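PDB 2B6C: 6-O-methylguanine DNA methyltransferase from Enterococcus faecalis, which is of unknown function but belongs to the DNA alkylation repair (AlkD-like) family and probably takes part in the repair of alkylated DNA. Local coordinates for residues W51-L56 with V83-L88. Numbering follows the deposited sequence.
With SO4 (sulfate ion), chain D.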
loop_
_atom_site.group_PDB
_atom_site.type_symbol
_atom_site.label_atom_id
_atom_site.label_comp_id
_atom_site.label_asym_id
_atom_site.label_seq_id
_atom_site.Cartn_x
_atom_site.Cartn_y
_atom_site.Cartn_z
ATOM N N TRP B 51 0.733 -2.346 -14.550
ATOM C CA TRP B 51 1.158 -1.753 -15.813
ATOM C C TRP B 51 2.623 -1.358 -15.769
ATOM O O TRP B 51 3.100 -0.876 -14.738
ATOM C CB TRP B 51 0.330 -0.515 -16.207
ATOM C CG TRP B 51 -1.152 -0.744 -16.371
ATOM C CD1 TRP B 51 -1.808 -1.941 -16.649
ATOM C CD2 TRP B 51 -2.167 0.259 -16.318
ATOM N NE1 TRP B 51 -3.176 -1.723 -16.717
ATOM C CE2 TRP B 51 -3.420 -0.389 -16.532
ATOM C CE3 TRP B 51 -2.150 1.635 -16.066
ATOM C CZ2 TRP B 51 -4.631 0.307 -16.503
ATOM C CZ3 TRP B 51 -3.342 2.316 -16.050
ATOM C CH2 TRP B 51 -4.570 1.652 -16.250
ATOM N N PRO B 52 3.333 -1.542 -16.907
ATOM C CA PRO B 52 4.666 -0.964 -17.040
ATOM C C PRO B 52 4.559 0.531 -16.772
ATOM O O PRO B 52 3.490 1.141 -16.998
ATOM C CB PRO B 52 5.042 -1.260 -18.488
ATOM C CG PRO B 52 4.181 -2.525 -18.842
ATOM C CD PRO B 52 2.900 -2.278 -18.119
ATOM N N LYS B 53 5.625 1.102 -16.224
ATOM C CA LYS B 53 5.655 2.522 -15.896
ATOM C C LYS B 53 5.199 3.395 -17.071
ATOM O O LYS B 53 4.427 4.338 -16.887
ATOM C CB LYS B 53 7.064 2.937 -15.436
ATOM C CG LYS B 53 7.191 4.422 -14.962
ATOM C CD LYS B 53 6.197 4.804 -13.825
ATOM C CE LYS B 53 6.408 4.019 -12.521
ATOM N NZ LYS B 53 7.769 4.276 -11.934
ATOM N N GLU B 54 5.683 3.094 -18.270
ATOM C CA GLU B 54 5.348 3.919 -19.437
ATOM C C GLU B 54 3.840 3.893 -19.710
ATOM O O GLU B 54 3.237 4.937 -19.980
ATOM C CB GLU B 54 6.121 3.475 -20.683
ATOM C CG GLU B 54 6.109 4.539 -21.808
ATOM C CD GLU B 54 6.839 4.062 -23.089
ATOM O OE1 GLU B 54 6.965 2.827 -23.305
ATOM O OE2 GLU B 54 7.282 4.922 -23.901
ATOM N N LYS B 55 3.241 2.707 -19.624
ATOM C CA LYS B 55 1.805 2.575 -19.799
ATOM C C LYS B 55 1.062 3.398 -18.740
ATOM O O LYS B 55 0.107 4.096 -19.083
ATOM C CB LYS B 55 1.363 1.097 -19.803
ATOM C CG LYS B 55 -0.140 0.932 -20.053
ATOM C CD LYS B 55 -0.559 -0.534 -20.138
ATOM C CE LYS B 55 -2.076 -0.636 -20.227
ATOM N NZ LYS B 55 -2.495 -2.064 -20.387
ATOM N N LEU B 56 1.507 3.320 -17.468
ATOM C CA LEU B 56 0.879 4.052 -16.369
ATOM C C LEU B 56 0.869 5.566 -16.627
ATOM O O LEU B 56 -0.165 6.212 -16.466
ATOM C CB LEU B 56 1.523 3.721 -15.008
ATOM C CG LEU B 56 0.990 4.459 -13.749
ATOM C CD1 LEU B 56 -0.544 4.318 -13.541
ATOM C CD2 LEU B 56 1.769 4.038 -12.510
ATOM N N VAL B 83 1.431 5.720 -5.958
ATOM C CA VAL B 83 2.330 6.737 -5.407
ATOM C C VAL B 83 3.751 6.188 -5.101
ATOM O O VAL B 83 4.747 6.842 -5.415
ATOM C CB VAL B 83 1.668 7.442 -4.156
ATOM C CG1 VAL B 83 1.396 6.443 -2.992
ATOM C CG2 VAL B 83 2.426 8.685 -3.702
ATOM N N GLN B 84 3.815 4.979 -4.542
ATOM C CA GLN B 84 5.061 4.287 -4.224
ATOM C C GLN B 84 5.952 3.967 -5.421
ATOM O O GLN B 84 7.162 3.830 -5.251
ATOM C CB GLN B 84 4.776 2.995 -3.467
ATOM C CG GLN B 84 4.236 3.253 -2.114
ATOM C CD GLN B 84 4.275 2.023 -1.244
ATOM O OE1 GLN B 84 3.387 1.164 -1.307
ATOM N NE2 GLN B 84 5.298 1.941 -0.403
ATOM N N ARG B 85 5.350 3.852 -6.604
ATOM C CA ARG B 85 6.043 3.515 -7.845
ATOM C C ARG B 85 6.843 4.664 -8.476
ATOM O O ARG B 85 7.690 4.426 -9.348
ATOM C CB ARG B 85 5.044 2.964 -8.881
ATOM C CG ARG B 85 4.351 1.653 -8.446
ATOM C CD ARG B 85 3.451 1.128 -9.582
ATOM N NE ARG B 85 4.254 0.870 -10.771
ATOM C CZ ARG B 85 3.797 0.609 -11.988
ATOM N NH1 ARG B 85 2.492 0.546 -12.241
ATOM N NH2 ARG B 85 4.665 0.410 -12.968
ATOM N N PHE B 86 6.588 5.905 -8.041
ATOM C CA PHE B 86 7.269 7.041 -8.658
ATOM C C PHE B 86 8.574 7.430 -7.978
ATOM O O PHE B 86 8.625 7.584 -6.761
ATOM C CB PHE B 86 6.347 8.255 -8.761
ATOM C CG PHE B 86 5.063 7.956 -9.434
ATOM C CD1 PHE B 86 5.045 7.642 -10.802
ATOM C CD2 PHE B 86 3.875 7.966 -8.723
ATOM C CE1 PHE B 86 3.865 7.330 -11.435
ATOM C CE2 PHE B 86 2.656 7.645 -9.370
ATOM C CZ PHE B 86 2.674 7.342 -10.715
ATOM N N SER B 87 9.610 7.624 -8.794
ATOM C CA SER B 87 10.860 8.223 -8.350
ATOM C C SER B 87 10.684 9.731 -8.189
ATOM O O SER B 87 9.664 10.283 -8.605
ATOM C CB SER B 87 11.932 7.969 -9.393
ATOM O OG SER B 87 11.514 8.562 -10.604
ATOM N N LEU B 88 11.679 10.388 -7.591
ATOM C CA LEU B 88 11.680 11.834 -7.477
ATOM C C LEU B 88 11.448 12.499 -8.821
ATOM O O LEU B 88 10.654 13.413 -8.917
ATOM C CB LEU B 88 12.991 12.353 -6.867
ATOM C CG LEU B 88 13.197 13.889 -6.794
ATOM C CD1 LEU B 88 12.104 14.599 -5.990
ATOM C CD2 LEU B 88 14.571 14.168 -6.192
HETATM S S SO4 D . 8.302 -2.001 -16.354
HETATM O O1 SO4 D . 7.537 -2.805 -17.318
HETATM O O2 SO4 D . 9.714 -2.274 -16.587
HETATM O O3 SO4 D . 7.859 -2.441 -15.033
HETATM O O4 SO4 D . 8.161 -0.550 -16.490
HETATM O O HOH W 1 7.276 1.040 -10.747
#
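Arg85 and Lys53 reach past each other in opposite directions, each ending on a backbone carbonyl of the other segment. The Arg85 guanidinium meets Trp51 O at its edge with both terminal nitrogens: NH2 donates to it at 2.7 Å, nearly in line with the C=O bond and with the oxygen 19° out of the guanidinium plane, while NH1 adds a weak bond to the same Trp51 O at 2.9 Å. In return Lys53 NZ donates to Arg85 O at 2.6 Å, coming from above the carbonyl plane. The lysine gets there by folding back: CG starts anti to the backbone N (chi1 -176°), then chi2, chi3 and chi4 all turn. A water accepts from Arg85 NE in the guanidinium plane and, weakly, from Lys53 NZ.

Van der Waals packing lies beside these bonds. Leu56 CD2 covers one face of the guanidinium, 3.6 Å from Arg85 NH1, and also makes an apolar contact with Phe86 CZ at 3.9 Å, the two side chains crossing at about a right angle.

At the start of helix 53-65, just after N-cap Pro52, Lys53 N donates at 3.0 Å to O4 of a sulfate, probably from the crystallisation liquor; Lys53 N of the second subunit binds the same ion, and Arg85 packs against its counterpart there.

The contact thus ties the start of one helix in this all-helical AlkD-like fold to the loop before helix 88-94. Two cationic side chains each bond a main-chain oxygen, while Arg85 NE turns to water and a salt bridge to Glu90 of helix 88-94 probably offsets the charge of Lys53.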